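Local coordinates for protein RsfP (Uncultured bacterium, PDB 4GLJ) that probably catalyses the phosphate-dependent cleavage of methylthioadenosine and binds the dye rhodamine B, at residues D110-R124 with G163-E175. Sequence-based numbering, arbitrary orientation.
Sequences DMVIPDQMIDMTKQR and GQCHAKATYVCIE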
ATOM      1  N   ASP A 110     -25.204 -13.943  -8.645  1.00 29.90           N
ATOM      2  CA  ASP A 110     -24.816 -14.974  -7.703  1.00 29.08           C
ATOM      3  C   ASP A 110     -24.445 -14.292  -6.392  1.00 29.19           C
ATOM      4  O   ASP A 110     -24.082 -13.056  -6.347  1.00 28.98           O
ATOM      5  CB  ASP A 110     -23.607 -15.757  -8.165  1.00 30.44           C
ATOM      6  CG  ASP A 110     -23.912 -16.744  -9.293  1.00 34.48           C
ATOM      7  OD1 ASP A 110     -25.106 -16.962  -9.662  1.00 35.34           O
ATOM      8  OD2 ASP A 110     -22.883 -17.274  -9.836  1.00 35.44           O
ATOM      9  N   MET A 111     -24.502 -15.084  -5.321  1.00 26.29           N
ATOM     10  CA  MET A 111     -23.841 -14.680  -4.063  1.00 25.48           C
ATOM     11  C   MET A 111     -22.676 -15.581  -3.759  1.00 25.64           C
ATOM     12  O   MET A 111     -22.603 -16.716  -4.267  1.00 28.08           O
ATOM     13  CB  MET A 111     -24.832 -14.655  -2.911  1.00 26.50           C
ATOM     14  CG  MET A 111     -26.136 -13.923  -3.300  1.00 32.16           C
ATOM     15  SD  MET A 111     -27.200 -13.700  -1.855  1.00 31.18           S
ATOM     16  CE  MET A 111     -28.693 -13.039  -2.595  1.00 31.15           C
ATOM     17  N   VAL A 112     -21.769 -15.042  -2.953  1.00 24.45           N
ATOM     18  CA  VAL A 112     -20.535 -15.672  -2.637  1.00 24.52           C
ATOM     19  C   VAL A 112     -20.334 -15.455  -1.134  1.00 24.65           C
ATOM     20  O   VAL A 112     -20.496 -14.348  -0.589  1.00 24.76           O
ATOM     21  CB  VAL A 112     -19.355 -15.063  -3.445  1.00 22.89           C
ATOM     22  CG1 VAL A 112     -18.055 -15.747  -3.044  1.00 26.03           C
ATOM     23  CG2 VAL A 112     -19.577 -15.308  -4.955  1.00 26.13           C
ATOM     24  N   ILE A 113     -19.985 -16.538  -0.459  1.00 24.27           N
ATOM     25  CA  ILE A 113     -19.651 -16.438   0.980  1.00 25.14           C
ATOM     26  C   ILE A 113     -18.143 -16.748   1.112  1.00 22.44           C
ATOM     27  O   ILE A 113     -17.731 -17.909   1.194  1.00 23.95           O
ATOM     28  CB  ILE A 113     -20.445 -17.501   1.851  1.00 26.64           C
ATOM     29  CG1 ILE A 113     -21.935 -17.491   1.486  1.00 30.43           C
ATOM     30  CG2 ILE A 113     -20.202 -17.285   3.360  1.00 25.07           C
ATOM     31  CD1 ILE A 113     -22.538 -16.137   1.621  1.00 32.11           C
ATOM     32  N   PRO A 114     -17.328 -15.730   1.089  1.00 20.07           N
ATOM     33  CA  PRO A 114     -15.866 -16.033   1.059  1.00 21.63           C
ATOM     34  C   PRO A 114     -15.386 -16.587   2.392  1.00 24.36           C
ATOM     35  O   PRO A 114     -16.061 -16.410   3.444  1.00 23.61           O
ATOM     36  CB  PRO A 114     -15.248 -14.644   0.786  1.00 19.42           C
ATOM     37  CG  PRO A 114     -16.285 -13.670   1.315  1.00 20.92           C
ATOM     38  CD  PRO A 114     -17.608 -14.307   0.891  1.00 20.75           C
ATOM     39  N   ASP A 115     -14.285 -17.347   2.361  1.00 22.60           N
ATOM     40  CA  ASP A 115     -13.725 -17.775   3.604  1.00 24.43           C
ATOM     41  C   ASP A 115     -12.363 -17.084   3.787  1.00 24.36           C
ATOM     42  O   ASP A 115     -11.789 -17.157   4.877  1.00 25.31           O
ATOM     43  CB  ASP A 115     -13.607 -19.318   3.655  1.00 27.67           C
ATOM     44  CG  ASP A 115     -12.646 -19.877   2.598  1.00 31.67           C
ATOM     45  OD1 ASP A 115     -12.457 -19.288   1.510  1.00 30.54           O
ATOM     46  OD2 ASP A 115     -12.050 -20.923   2.855  1.00 35.40           O
ATOM     47  N   GLN A 116     -11.843 -16.395   2.739  1.00 22.32           N
ATOM     48  CA  GLN A 116     -10.525 -15.792   2.912  1.00 20.21           C
ATOM     49  C   GLN A 116     -10.590 -14.394   2.372  1.00 20.23           C
ATOM     50  O   GLN A 116     -11.519 -14.038   1.615  1.00 20.91           O
ATOM     51  CB  GLN A 116      -9.440 -16.630   2.179  1.00 20.53           C
ATOM     52  CG  GLN A 116      -8.931 -17.856   3.006  1.00 22.01           C
ATOM     53  CD  GLN A 116      -8.281 -17.376   4.339  1.00 24.07           C
ATOM     54  OE1 GLN A 116      -7.684 -16.318   4.362  1.00 22.92           O
ATOM     55  NE2 GLN A 116      -8.472 -18.123   5.438  1.00 25.17           N
ATOM     56  N   MET A 117      -9.543 -13.624   2.650  1.00 21.30           N
ATOM     57  CA  MET A 117      -9.508 -12.206   2.241  0.50 21.42           C
ATOM     58  C   MET A 117      -8.070 -11.835   2.040  1.00 21.78           C
ATOM     59  O   MET A 117      -7.155 -12.440   2.682  1.00 23.00           O
ATOM     60  CB  MET A 117     -10.019 -11.319   3.361  0.50 21.22           C
ATOM     61  CG  MET A 117     -11.484 -11.461   3.623  0.50 20.70           C
ATOM     62  SD  MET A 117     -11.913 -10.433   5.011  0.50 24.55           S
ATOM     63  CE  MET A 117     -12.429  -8.928   4.207  0.50 23.84           C
ATOM     64  N   ILE A 118      -7.820 -10.881   1.141  1.00 22.63           N
ATOM     65  CA  ILE A 118      -6.450 -10.356   1.004  1.00 21.72           C
ATOM     66  C   ILE A 118      -6.622  -8.825   1.071  1.00 23.26           C
ATOM     67  O   ILE A 118      -7.432  -8.285   0.338  1.00 21.00           O
ATOM     68  CB  ILE A 118      -5.850 -10.755  -0.358  1.00 21.55           C
ATOM     69  CG1 ILE A 118      -5.664 -12.333  -0.437  1.00 20.37           C
ATOM     70  CG2 ILE A 118      -4.586  -9.896  -0.545  1.00 21.55           C
ATOM     71  CD1 ILE A 118      -5.136 -12.917  -1.734  1.00 24.90           C
ATOM     72  N   ASP A 119      -5.901  -8.162   1.990  1.00 21.12           N
ATOM     73  CA  ASP A 119      -6.042  -6.738   2.180  1.00 22.46           C
ATOM     74  C   ASP A 119      -5.055  -5.980   1.316  1.00 22.32           C
ATOM     75  O   ASP A 119      -3.876  -5.891   1.649  1.00 21.32           O
ATOM     76  CB  ASP A 119      -5.837  -6.365   3.636  1.00 20.38           C
ATOM     77  CG  ASP A 119      -6.155  -4.899   3.912  1.00 22.31           C
ATOM     78  OD1 ASP A 119      -6.568  -4.169   2.989  1.00 22.27           O
ATOM     79  OD2 ASP A 119      -5.997  -4.487   5.091  1.00 25.60           O
ATOM     80  N   MET A 120      -5.532  -5.479   0.176  0.65 20.64           N
ATOM     81  CA  MET A 120      -4.713  -4.595  -0.682  0.65 20.57           C
ATOM     82  C   MET A 120      -4.957  -3.099  -0.460  0.65 20.68           C
ATOM     83  O   MET A 120      -4.418  -2.294  -1.207  0.65 20.60           O
ATOM     84  CB  MET A 120      -5.032  -4.876  -2.166  0.65 21.95           C
ATOM     85  CG  MET A 120      -4.656  -6.317  -2.539  0.65 24.95           C
ATOM     86  SD  MET A 120      -2.948  -6.783  -2.201  0.65 27.31           S
ATOM     87  CE  MET A 120      -1.987  -5.586  -3.087  0.65 27.66           C
ATOM     88  N   THR A 121      -5.770  -2.731   0.517  1.00 20.18           N
ATOM     89  CA  THR A 121      -6.051  -1.323   0.786  1.00 20.61           C
ATOM     90  C   THR A 121      -4.773  -0.641   1.258  1.00 22.36           C
ATOM     91  O   THR A 121      -3.846  -1.328   1.685  1.00 23.43           O
ATOM     92  CB  THR A 121      -7.142  -1.074   1.843  1.00 21.05           C
ATOM     93  OG1 THR A 121      -6.715  -1.455   3.164  1.00 22.25           O
ATOM     94  CG2 THR A 121      -8.506  -1.815   1.420  1.00 18.44           C
ATOM     95  N   LYS A 122      -4.716   0.672   1.122  1.00 20.16           N
ATOM     96  CA  LYS A 122      -3.464   1.429   1.277  1.00 24.22           C
ATOM     97  C   LYS A 122      -3.519   2.449   2.365  1.00 29.64           C
ATOM     98  O   LYS A 122      -2.538   2.654   3.137  1.00 29.31           O
ATOM     99  CB  LYS A 122      -3.164   2.106  -0.064  1.00 24.22           C
ATOM    100  CG  LYS A 122      -2.884   1.091  -1.205  1.00 24.81           C
ATOM    101  CD  LYS A 122      -2.853   1.830  -2.541  1.00 28.59           C
ATOM    102  CE  LYS A 122      -2.659   0.841  -3.732  1.00 29.02           C
ATOM    103  NZ  LYS A 122      -2.217   1.527  -4.972  1.00 30.83           N
ATOM    104  N   GLN A 123      -4.673   3.124   2.430  1.00 27.12           N
ATOM    105  CA  GLN A 123      -4.749   4.367   3.184  1.00 29.92           C
ATOM    106  C   GLN A 123      -5.744   4.377   4.320  1.00 27.39           C
ATOM    107  O   GLN A 123      -6.172   5.423   4.757  1.00 28.86           O
ATOM    108  CB  GLN A 123      -5.069   5.502   2.197  1.00 32.89           C
ATOM    109  CG  GLN A 123      -3.856   5.749   1.302  1.00 39.95           C
ATOM    110  CD  GLN A 123      -4.169   6.467  -0.008  1.00 47.01           C
ATOM    111  OE1 GLN A 123      -5.194   7.205  -0.115  1.00 42.58           O
ATOM    112  NE2 GLN A 123      -3.229   6.337  -0.999  1.00 43.51           N
ATOM    113  N   ARG A 124      -6.077   3.239   4.860  1.00 24.45           N
ATOM    114  CA  ARG A 124      -7.090   3.166   5.878  1.00 25.21           C
ATOM    115  C   ARG A 124      -6.502   2.820   7.217  1.00 26.44           C
ATOM    116  O   ARG A 124      -5.581   2.073   7.263  1.00 25.31           O
ATOM    117  CB  ARG A 124      -8.139   2.165   5.459  1.00 26.01           C
ATOM    118  CG  ARG A 124      -8.842   2.582   4.199  1.00 27.72           C
ATOM    119  CD  ARG A 124      -9.523   1.429   3.585  1.00 26.43           C
ATOM    120  NE  ARG A 124      -9.923   1.676   2.231  1.00 24.44           N
ATOM    121  CZ  ARG A 124     -10.880   1.019   1.633  1.00 21.54           C
ATOM    122  NH1 ARG A 124     -11.528   0.106   2.291  1.00 22.24           N
ATOM    123  NH2 ARG A 124     -11.181   1.279   0.400  1.00 18.93           N
ATOM    124  N   GLY A 163     -29.753 -17.031  -9.762  1.00 49.81           N
ATOM    125  CA  GLY A 163     -28.344 -17.245  -9.331  1.00 44.37           C
ATOM    126  C   GLY A 163     -28.086 -18.473  -8.484  1.00 42.12           C
ATOM    127  O   GLY A 163     -28.970 -19.280  -8.299  1.00 41.48           O
ATOM    128  N   GLN A 164     -26.854 -18.628  -8.011  1.00 39.17           N
ATOM    129  CA  GLN A 164     -26.550 -19.623  -7.016  1.00 39.39           C
ATOM    130  C   GLN A 164     -25.641 -18.992  -5.987  1.00 35.40           C
ATOM    131  O   GLN A 164     -25.246 -17.852  -6.172  1.00 33.82           O
ATOM    132  CB  GLN A 164     -25.922 -20.855  -7.639  1.00 45.54           C
ATOM    133  CG  GLN A 164     -24.612 -20.648  -8.342  1.00 51.94           C
ATOM    134  CD  GLN A 164     -24.179 -21.938  -9.082  1.00 59.69           C
ATOM    135  OE1 GLN A 164     -24.170 -23.017  -8.494  1.00 60.89           O
ATOM    136  NE2 GLN A 164     -23.835 -21.821 -10.382  1.00 58.11           N
ATOM    137  N   CYS A 165     -25.311 -19.714  -4.914  1.00 32.27           N
ATOM    138  CA  CYS A 165     -24.432 -19.206  -3.887  1.00 31.27           C
ATOM    139  C   CYS A 165     -23.185 -20.102  -3.857  1.00 30.71           C
ATOM    140  O   CYS A 165     -23.311 -21.365  -3.885  1.00 33.70           O
ATOM    141  CB  CYS A 165     -25.153 -19.295  -2.518  1.00 32.16           C
ATOM    142  SG  CYS A 165     -24.206 -18.551  -1.176  1.00 35.08           S
ATOM    143  N   HIS A 166     -22.013 -19.503  -3.777  1.00 30.57           N
ATOM    144  CA  HIS A 166     -20.757 -20.196  -3.747  1.00 33.72           C
ATOM    145  C   HIS A 166     -20.089 -19.966  -2.439  1.00 32.34           C
ATOM    146  O   HIS A 166     -20.048 -18.846  -1.974  1.00 31.29           O
ATOM    147  CB  HIS A 166     -19.851 -19.686  -4.848  1.00 32.61           C
ATOM    148  CG  HIS A 166     -20.497 -19.610  -6.192  1.00 32.58           C
ATOM    149  ND1 HIS A 166     -20.324 -20.529  -7.117  1.00 33.21           N
ATOM    150  CD2 HIS A 166     -21.315 -18.663  -6.744  1.00 31.67           C
ATOM    151  CE1 HIS A 166     -21.008 -20.200  -8.199  1.00 35.23           C
ATOM    152  NE2 HIS A 166     -21.608 -19.060  -7.972  1.00 34.41           N
ATOM    153  N   ALA A 167     -19.549 -20.995  -1.804  1.00 33.49           N
ATOM    154  CA  ALA A 167     -18.785 -20.737  -0.552  1.00 34.54           C
ATOM    155  C   ALA A 167     -17.307 -20.951  -0.810  1.00 34.98           C
ATOM    156  O   ALA A 167     -16.962 -21.444  -1.864  1.00 41.26           O
ATOM    157  CB  ALA A 167     -19.278 -21.680   0.547  1.00 38.63           C
ATOM    158  N   LYS A 168     -16.450 -20.685   0.163  1.00 33.69           N
ATOM    159  CA  LYS A 168     -15.013 -20.979   0.101  1.00 37.12           C
ATOM    160  C   LYS A 168     -14.256 -20.225  -1.020  1.00 38.50           C
ATOM    161  O   LYS A 168     -13.489 -20.818  -1.787  1.00 45.00           O
ATOM    162  CB  LYS A 168     -14.682 -22.462  -0.018  1.00 41.69           C
ATOM    163  CG  LYS A 168     -15.378 -23.377   0.993  1.00 48.80           C
ATOM    164  CD  LYS A 168     -15.307 -22.857   2.440  1.00 52.26           C
ATOM    165  CE  LYS A 168     -16.072 -23.752   3.433  1.00 53.09           C
ATOM    166  NZ  LYS A 168     -16.315 -25.097   2.852  1.00 54.66           N
ATOM    167  N   ALA A 169     -14.440 -18.937  -1.048  1.00 31.48           N
ATOM    168  CA  ALA A 169     -13.812 -18.021  -2.021  1.00 29.43           C
ATOM    169  C   ALA A 169     -12.902 -17.006  -1.301  1.00 28.01           C
ATOM    170  O   ALA A 169     -13.009 -16.798  -0.051  1.00 25.96           O
ATOM    171  CB  ALA A 169     -14.931 -17.255  -2.759  1.00 26.11           C
ATOM    172  N   THR A 170     -11.978 -16.421  -2.059  1.00 25.95           N
ATOM    173  CA  THR A 170     -11.091 -15.377  -1.535  1.00 23.76           C
ATOM    174  C   THR A 170     -11.489 -13.994  -2.048  1.00 25.78           C
ATOM    175  O   THR A 170     -11.597 -13.826  -3.273  1.00 24.70           O
ATOM    176  CB  THR A 170      -9.633 -15.656  -1.916  1.00 25.56           C
ATOM    177  OG1 THR A 170      -9.255 -16.845  -1.243  1.00 26.89           O
ATOM    178  CG2 THR A 170      -8.742 -14.503  -1.441  1.00 23.67           C
ATOM    179  N   TYR A 171     -11.740 -13.041  -1.121  1.00 22.56           N
ATOM    180  CA  TYR A 171     -12.146 -11.642  -1.420  1.00 22.07           C
ATOM    181  C   TYR A 171     -10.891 -10.801  -1.395  1.00 23.27           C
ATOM    182  O   TYR A 171     -10.205 -10.731  -0.387  1.00 21.63           O
ATOM    183  CB  TYR A 171     -13.100 -11.152  -0.309  1.00 22.24           C
ATOM    184  CG  TYR A 171     -13.630  -9.703  -0.322  1.00 23.77           C
ATOM    185  CD1 TYR A 171     -12.776  -8.570  -0.076  1.00 23.63           C
ATOM    186  CD2 TYR A 171     -15.002  -9.451  -0.463  1.00 26.68           C
ATOM    187  CE1 TYR A 171     -13.305  -7.241  -0.020  1.00 24.87           C
ATOM    188  CE2 TYR A 171     -15.509  -8.122  -0.377  1.00 25.01           C
ATOM    189  CZ  TYR A 171     -14.661  -7.035  -0.173  1.00 26.32           C
ATOM    190  OH  TYR A 171     -15.276  -5.762  -0.073  1.00 28.08           O
ATOM    191  N   VAL A 172     -10.592 -10.112  -2.512  1.00 20.85           N
ATOM    192  CA  VAL A 172      -9.444  -9.194  -2.450  1.00 19.43           C
ATOM    193  C   VAL A 172     -10.066  -7.796  -2.288  1.00 20.34           C
ATOM    194  O   VAL A 172     -10.943  -7.416  -3.039  1.00 19.22           O
ATOM    195  CB  VAL A 172      -8.504  -9.293  -3.690  1.00 22.23           C
ATOM    196  CG1 VAL A 172      -9.277  -9.039  -4.964  1.00 21.75           C
ATOM    197  CG2 VAL A 172      -7.417  -8.196  -3.586  1.00 21.53           C
ATOM    198  N   CYS A 173      -9.537  -7.014  -1.322  1.00 19.64           N
ATOM    199  CA  CYS A 173     -10.069  -5.708  -1.034  1.00 20.04           C
ATOM    200  C   CYS A 173      -9.070  -4.697  -1.552  1.00 21.00           C
ATOM    201  O   CYS A 173      -7.959  -4.692  -1.089  1.00 20.50           O
ATOM    202  CB  CYS A 173     -10.198  -5.496   0.462  1.00 20.99           C
ATOM    203  SG  CYS A 173     -11.329  -4.076   0.817  1.00 22.84           S
ATOM    204  N   ILE A 174      -9.539  -3.775  -2.403  1.00 20.58           N
ATOM    205  CA  ILE A 174      -8.646  -2.756  -2.947  1.00 20.40           C
ATOM    206  C   ILE A 174      -9.085  -1.415  -2.406  1.00 20.68           C
ATOM    207  O   ILE A 174     -10.209  -1.256  -1.823  1.00 21.53           O
ATOM    208  CB  ILE A 174      -8.661  -2.776  -4.507  1.00 18.83           C
ATOM    209  CG1 ILE A 174     -10.065  -2.390  -5.059  1.00 20.37           C
ATOM    210  CG2 ILE A 174      -8.115  -4.129  -5.058  1.00 20.27           C
ATOM    211  CD1 ILE A 174     -10.018  -1.992  -6.555  1.00 25.99           C
ATOM    212  N   GLU A 175      -8.206  -0.438  -2.571  1.00 20.49           N
ATOM    213  CA  GLU A 175      -8.427   0.894  -2.020  1.00 20.25           C
ATOM    214  C   GLU A 175      -9.592   1.610  -2.741  1.00 20.01           C
ATOM    215  O   GLU A 175     -10.390   2.222  -2.078  1.00 21.30           O
ATOM    216  CB  GLU A 175      -7.121   1.734  -2.142  1.00 21.79           C
ATOM    217  CG  GLU A 175      -7.216   3.124  -1.506  1.00 22.98           C
ATOM    218  CD  GLU A 175      -7.641   3.010  -0.022  1.00 29.74           C
ATOM    219  OE1 GLU A 175      -6.946   2.294   0.722  1.00 26.07           O
ATOM    220  OE2 GLU A 175      -8.667   3.622   0.463  1.00 30.90           O
TER
HETATM  221  O   HOH W   1     -24.359 -19.103 -11.424  1.00 47.60           O
HETATM  222  O   HOH W   2     -10.542 -19.253  -0.371  1.00 27.79           O
HETATM  223  O   HOH W   3      -5.583  -1.259  -3.619  1.00 24.46           O
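Glu175 grips the loop 120-124 with both carboxylate oxygens. OE1 takes the backbone N-H groups of Lys122, 2.8 Å from N and nearly in line with the C-O bond, and of Gln123, whose N sits well above the carboxylate plane. OE2 forms a salt bridge with Arg124 NE at 2.9 Å, and Ser74 is a further partner of that oxygen. OE2 lies in the guanidinium plane of Arg124, while the carboxylate is turned 77° from it and is met from above its own plane. Arg124 NH1 is taken up by Met198 O. CG anti to the backbone N (chi1 -176°) and a bend at chi2 fold Glu175 back to this loop. A glutamine here would remove the charge facing Arg124 and would probably turn an NH2 toward either the Lys122 and Gln123 N-H groups or Arg124 NE, leaving one set of donors without an acceptor.

Backbone hydrogen bonds join strand 111-119 in parallel to 165-167 and then 169-173, part of the mixed central sheet of the phosphorylase superfamily fold. Both strands turn a corner, at Asp115 and at Lys168, where Ala169 O accepts from the N-H groups of both Asp115 and Gln116. The side chains of Lys122 and Gln123 reach the carbonyl oxygens of Thr121 and Arg124 of the third subunit of the trimer.

At the other end, Asp110 OD2 accepts a hydrogen bond from His166 NE2 at 2.9 Å, in the ring plane but from above the carboxylate plane; OD1 takes Gln164 N.

Apolar contacts fill in between. Ala169 CB presses on Val112 CG1 at 3.5 Å, and Cys165 SG lies 3.7 Å from Ile113 CG1.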